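Local structure of uronate dehydrogenase (3RFX) at residues I115-Q120 and T257-P262; A211-N216 and R252-T257. The protein probably catalyses the NAD-dependent oxidation of hexuronic acids such as galacturonate and glucuronate, and belongs to the NAD-dependent epimerase/dehydratase family. The protein carries 1 engineered substitution. All blocks are in the same frame, centred on the assembly; numbering follows the deposited sequence.

Interaction 1: I115-Q120 and T257-P262; sequences IGYYPQ and TFVDNP
Tyr117 and Val259 bring the two backbones to their closest, 6.7 Å between CA atoms, where a type I beta turn from Ile115 to Tyr118 faces the 3-10 segment 257-260. The turn is closed by Tyr118 N bonding to Ile115 O at 3.1 Å, and the 3-10 turn by Asp260 N bonding to Thr257 O at 2.9 Å. Between them the contact is essentially one aromatic ring laid on one valine. Val259 CG1 stands over a face of the Tyr117 ring, 3.7 Å from its centroid and 16° off the normal, which meets the geometry of a CH-pi interaction. That branch lies anti to the valine carbonyl carbon (chi1 -57°), which carries it over the ring, while CG2 turns to the far side. Packing extends to the phenol end, with Val259 CB 3.6 Å from Tyr117 CE1. On the same side of the ring as the valine, beyond its rim, Gly116 O comes within 3.8 Å of Val259 CG1. At the hydroxyl end, Lys153 NZ of the second subunit hydrogen-bonds to Val259 O and Asn261 O, and weakly to Tyr117 OH. The contact thus joins the loop between strand 105-111 and helix 135-154 to the C-terminal loop beyond helix 234-238, and the end of helix 135-154 of the second subunit supplies the lysine that holds segment 257-262 at the subunit interface.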
# COMPACT_ATOMS: atom_id res chain seq x y z
N ILE A 115 -16.71 10.88 -8.34
CA ILE A 115 -15.26 11.05 -8.28
C ILE A 115 -14.80 12.06 -9.34
O ILE A 115 -13.64 12.07 -9.76
CB ILE A 115 -14.51 9.68 -8.42
CG1 ILE A 115 -15.02 8.85 -9.61
CG2 ILE A 115 -14.73 8.85 -7.13
CD1 ILE A 115 -14.50 9.27 -11.01
N GLY A 116 -15.72 12.93 -9.74
CA GLY A 116 -15.46 13.83 -10.86
C GLY A 116 -14.29 14.78 -10.72
O GLY A 116 -13.74 15.22 -11.74
N TYR A 117 -13.90 15.14 -9.50
CA TYR A 117 -12.77 16.07 -9.33
C TYR A 117 -11.37 15.46 -9.42
O TYR A 117 -10.38 16.19 -9.38
CB TYR A 117 -12.91 16.92 -8.05
CG TYR A 117 -13.66 18.22 -8.28
CD1 TYR A 117 -13.05 19.30 -8.92
CD2 TYR A 117 -14.99 18.36 -7.89
CE1 TYR A 117 -13.75 20.49 -9.15
CE2 TYR A 117 -15.69 19.56 -8.10
CZ TYR A 117 -15.06 20.61 -8.73
OH TYR A 117 -15.75 21.79 -8.96
N TYR A 118 -11.27 14.13 -9.54
CA TYR A 118 -9.95 13.53 -9.77
C TYR A 118 -9.44 13.90 -11.15
O TYR A 118 -10.23 13.98 -12.10
CB TYR A 118 -9.99 12.00 -9.63
CG TYR A 118 -10.05 11.51 -8.20
CD1 TYR A 118 -8.88 11.39 -7.45
CD2 TYR A 118 -11.26 11.16 -7.61
CE1 TYR A 118 -8.92 10.94 -6.13
CE2 TYR A 118 -11.30 10.69 -6.29
CZ TYR A 118 -10.13 10.59 -5.56
OH TYR A 118 -10.17 10.14 -4.27
N PRO A 119 -8.12 14.11 -11.29
CA PRO A 119 -7.51 14.38 -12.60
C PRO A 119 -7.61 13.14 -13.47
O PRO A 119 -7.60 12.02 -12.94
CB PRO A 119 -6.03 14.63 -12.27
CG PRO A 119 -5.94 14.71 -10.79
CD PRO A 119 -7.13 14.03 -10.20
N GLN A 120 -7.67 13.32 -14.78
CA GLN A 120 -7.76 12.19 -15.70
C GLN A 120 -6.49 11.36 -15.73
O GLN A 120 -6.49 10.23 -16.21
CB GLN A 120 -8.13 12.67 -17.11
CG GLN A 120 -9.50 13.34 -17.14
CD GLN A 120 -9.99 13.66 -18.54
OE1 GLN A 120 -9.29 13.41 -19.54
NE2 GLN A 120 -11.19 14.22 -18.61
N THR A 257 -16.93 18.45 -17.86
CA THR A 257 -17.45 19.80 -17.63
C THR A 257 -18.34 19.95 -16.39
O THR A 257 -18.66 21.07 -15.99
CB THR A 257 -18.18 20.36 -18.88
OG1 THR A 257 -19.31 19.55 -19.18
CG2 THR A 257 -17.23 20.38 -20.08
N PHE A 258 -18.72 18.85 -15.74
CA PHE A 258 -19.49 18.96 -14.50
C PHE A 258 -18.77 19.78 -13.44
O PHE A 258 -19.42 20.43 -12.61
CB PHE A 258 -19.88 17.59 -13.91
CG PHE A 258 -21.19 17.03 -14.44
CD1 PHE A 258 -22.15 16.53 -13.57
CD2 PHE A 258 -21.45 16.99 -15.80
CE1 PHE A 258 -23.35 16.01 -14.04
CE2 PHE A 258 -22.65 16.47 -16.29
CZ PHE A 258 -23.60 15.97 -15.40
N VAL A 259 -17.43 19.76 -13.42
CA VAL A 259 -16.73 20.57 -12.43
C VAL A 259 -17.00 22.07 -12.63
O VAL A 259 -16.92 22.86 -11.68
CB VAL A 259 -15.20 20.32 -12.42
CG1 VAL A 259 -14.89 18.84 -12.17
CG2 VAL A 259 -14.56 20.81 -13.73
N ASP A 260 -17.32 22.45 -13.87
CA ASP A 260 -17.58 23.86 -14.21
C ASP A 260 -19.00 24.31 -13.82
O ASP A 260 -19.29 25.51 -13.83
CB ASP A 260 -17.38 24.09 -15.72
CG ASP A 260 -15.94 23.91 -16.16
OD1 ASP A 260 -15.02 24.12 -15.36
OD2 ASP A 260 -15.73 23.57 -17.34
N ASN A 261 -19.89 23.36 -13.51
CA ASN A 261 -21.24 23.72 -13.07
C ASN A 261 -21.21 24.49 -11.76
O ASN A 261 -20.48 24.12 -10.83
CB ASN A 261 -22.13 22.47 -12.88
CG ASN A 261 -22.52 21.80 -14.17
OD1 ASN A 261 -22.59 22.44 -15.22
ND2 ASN A 261 -22.80 20.50 -14.10
N PRO A 262 -22.02 25.56 -11.67
CA PRO A 262 -22.27 26.22 -10.39
C PRO A 262 -23.32 25.41 -9.63
O PRO A 262 -23.71 24.35 -10.10
CB PRO A 262 -22.86 27.57 -10.82
CG PRO A 262 -23.63 27.23 -12.07
CD PRO A 262 -22.82 26.14 -12.77

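Interaction 2: A211-N216 and R252-T257; sequences AGWWDN and RFQGGT
Trp213 meets Gln254 through the six-membered half of its indole. Its CE3 lies 3.6 Å from Gln254 CG, and its CZ3 is equally close to Gln254 CB. CZ3 also comes within 3.5 Å of Gln254 CA, so the glutamine's aliphatic stem and backbone both bear on this part of the ring. The amide plane is turned obliquely from the indole, so the meeting is not a flat stack. Phe221 of a third subunit also packs on Trp213. Next along the chain, Trp214 contributes the polar half: its NE1 donates to Gln254 OE1 at 2.8 Å, with an N-H...O angle of 160°. The acceptor lies near the indole plane, at the ring edge, whereas the donor is tilted 26° out of the amide's carbonyl plane. Trp214 in turn stacks on Trp204 of strand 202-205, outermost in this chain's sheet. Gln254 can reach because its chain is extended beyond CG (chi2 -163°). Its NE2 donates to Pro119 O, so both ends of the amide have partners and its flip is fixed. The glutamine itself sits within a type I beta turn from Phe253 to Gly256, closed by Gly256 N to Phe253 O at 2.8 Å. Loops converging in this way beside the last strand of a Rossmann sheet are consistent with the smaller, C-terminal region of extended short-chain dehydrogenases, which usually shapes the substrate side.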
# COMPACT_ATOMS: atom_id res chain seq x y z
N ALA A 211 -7.84 3.47 -23.13
CA ALA A 211 -7.58 4.67 -22.32
C ALA A 211 -8.38 4.77 -21.02
O ALA A 211 -8.50 5.86 -20.45
CB ALA A 211 -7.78 5.94 -23.17
N GLY A 212 -8.93 3.65 -20.54
CA GLY A 212 -9.69 3.65 -19.30
C GLY A 212 -8.88 4.14 -18.10
O GLY A 212 -7.66 3.94 -18.04
N TRP A 213 -9.58 4.77 -17.14
CA TRP A 213 -8.97 5.34 -15.95
C TRP A 213 -9.17 4.46 -14.71
O TRP A 213 -8.63 4.77 -13.65
CB TRP A 213 -9.61 6.69 -15.60
CG TRP A 213 -9.58 7.72 -16.71
CD1 TRP A 213 -8.60 7.91 -17.63
CD2 TRP A 213 -10.59 8.71 -16.96
NE1 TRP A 213 -8.94 8.97 -18.47
CE2 TRP A 213 -10.16 9.47 -18.07
CE3 TRP A 213 -11.81 9.01 -16.35
CZ2 TRP A 213 -10.92 10.52 -18.58
CZ3 TRP A 213 -12.57 10.06 -16.87
CH2 TRP A 213 -12.12 10.80 -17.97
N TRP A 214 -9.97 3.40 -14.83
CA TRP A 214 -10.54 2.72 -13.66
C TRP A 214 -10.18 1.24 -13.57
O TRP A 214 -10.13 0.54 -14.57
CB TRP A 214 -12.07 2.87 -13.64
CG TRP A 214 -12.53 4.30 -13.70
CD1 TRP A 214 -11.95 5.38 -13.07
CD2 TRP A 214 -13.66 4.81 -14.41
NE1 TRP A 214 -12.65 6.52 -13.36
CE2 TRP A 214 -13.70 6.20 -14.18
CE3 TRP A 214 -14.64 4.22 -15.22
CZ2 TRP A 214 -14.69 7.02 -14.74
CZ3 TRP A 214 -15.62 5.04 -15.78
CH2 TRP A 214 -15.64 6.42 -15.53
N ASP A 215 -9.96 0.76 -12.35
CA ASP A 215 -9.46 -0.59 -12.12
C ASP A 215 -10.55 -1.45 -11.49
O ASP A 215 -10.90 -1.25 -10.35
CB ASP A 215 -8.25 -0.51 -11.17
CG ASP A 215 -7.72 -1.89 -10.76
OD1 ASP A 215 -8.12 -2.91 -11.36
OD2 ASP A 215 -6.88 -1.94 -9.84
N ASN A 216 -11.10 -2.39 -12.26
CA ASN A 216 -12.14 -3.30 -11.77
C ASN A 216 -11.58 -4.66 -11.36
O ASN A 216 -12.32 -5.63 -11.25
CB ASN A 216 -13.18 -3.55 -12.87
CG ASN A 216 -14.36 -2.59 -12.81
OD1 ASN A 216 -14.77 -2.16 -11.74
ND2 ASN A 216 -14.91 -2.27 -13.98
N ARG A 252 -9.34 17.46 -18.36
CA ARG A 252 -8.59 17.66 -17.12
C ARG A 252 -9.15 16.90 -15.92
O ARG A 252 -8.39 16.46 -15.05
CB ARG A 252 -8.51 19.15 -16.78
CG ARG A 252 -7.53 19.92 -17.68
CD ARG A 252 -7.65 21.42 -17.42
NE ARG A 252 -7.48 21.73 -16.00
CZ ARG A 252 -7.76 22.91 -15.45
NH1 ARG A 252 -8.22 23.91 -16.19
NH2 ARG A 252 -7.58 23.09 -14.15
N PHE A 253 -10.47 16.74 -15.90
CA PHE A 253 -11.16 16.16 -14.75
C PHE A 253 -12.00 14.98 -15.16
O PHE A 253 -12.61 14.98 -16.23
CB PHE A 253 -12.04 17.21 -14.06
CG PHE A 253 -11.26 18.35 -13.49
CD1 PHE A 253 -10.64 18.24 -12.25
CD2 PHE A 253 -11.12 19.53 -14.20
CE1 PHE A 253 -9.92 19.29 -11.72
CE2 PHE A 253 -10.40 20.59 -13.67
CZ PHE A 253 -9.79 20.47 -12.44
N GLN A 254 -12.04 13.96 -14.31
CA GLN A 254 -12.78 12.75 -14.66
C GLN A 254 -14.28 13.00 -14.85
O GLN A 254 -14.93 12.34 -15.66
CB GLN A 254 -12.49 11.63 -13.65
CG GLN A 254 -11.01 11.25 -13.70
CD GLN A 254 -10.71 9.91 -13.07
OE1 GLN A 254 -11.60 9.08 -12.88
NE2 GLN A 254 -9.43 9.69 -12.74
N GLY A 255 -14.81 13.99 -14.14
CA GLY A 255 -16.19 14.41 -14.29
C GLY A 255 -16.42 15.34 -15.48
O GLY A 255 -17.56 15.75 -15.74
N GLY A 256 -15.36 15.66 -16.21
CA GLY A 256 -15.50 16.54 -17.37
C GLY A 256 -16.07 17.90 -17.00
O GLY A 256 -15.75 18.44 -15.95
N THR A 257 -16.93 18.45 -17.86
CA THR A 257 -17.45 19.80 -17.63
C THR A 257 -18.34 19.95 -16.39
O THR A 257 -18.66 21.07 -15.99
CB THR A 257 -18.18 20.36 -18.88
OG1 THR A 257 -19.31 19.55 -19.18
CG2 THR A 257 -17.23 20.38 -20.08

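Overall arrangement
The two contacts share Thr257 and have centres 10 Å apart, with interaction 2 nested inside the chain loop that interaction 1 closes. Segments 115-120 and 252-257 are the direct bridge: Tyr118 O and Gln254 N are 2.9 Å apart, as are Gln120 NE2 and Phe253 O, both probable hydrogen bonds. Side chains also pack across the junction, Gln120 CD 3.3 Å from Trp213 CZ2 and Ile115 CD1 3.5 Å from Gln254 OE1. Two sequence-distant type I turns, Ile115 to Tyr118 and Phe253 to Gly256, are held together: Val259 packs against the first, and Trp213 and Trp214 meet Gln254 of the second. The Trp214 side chain, about 14 Å from the bound NAD, does not touch it.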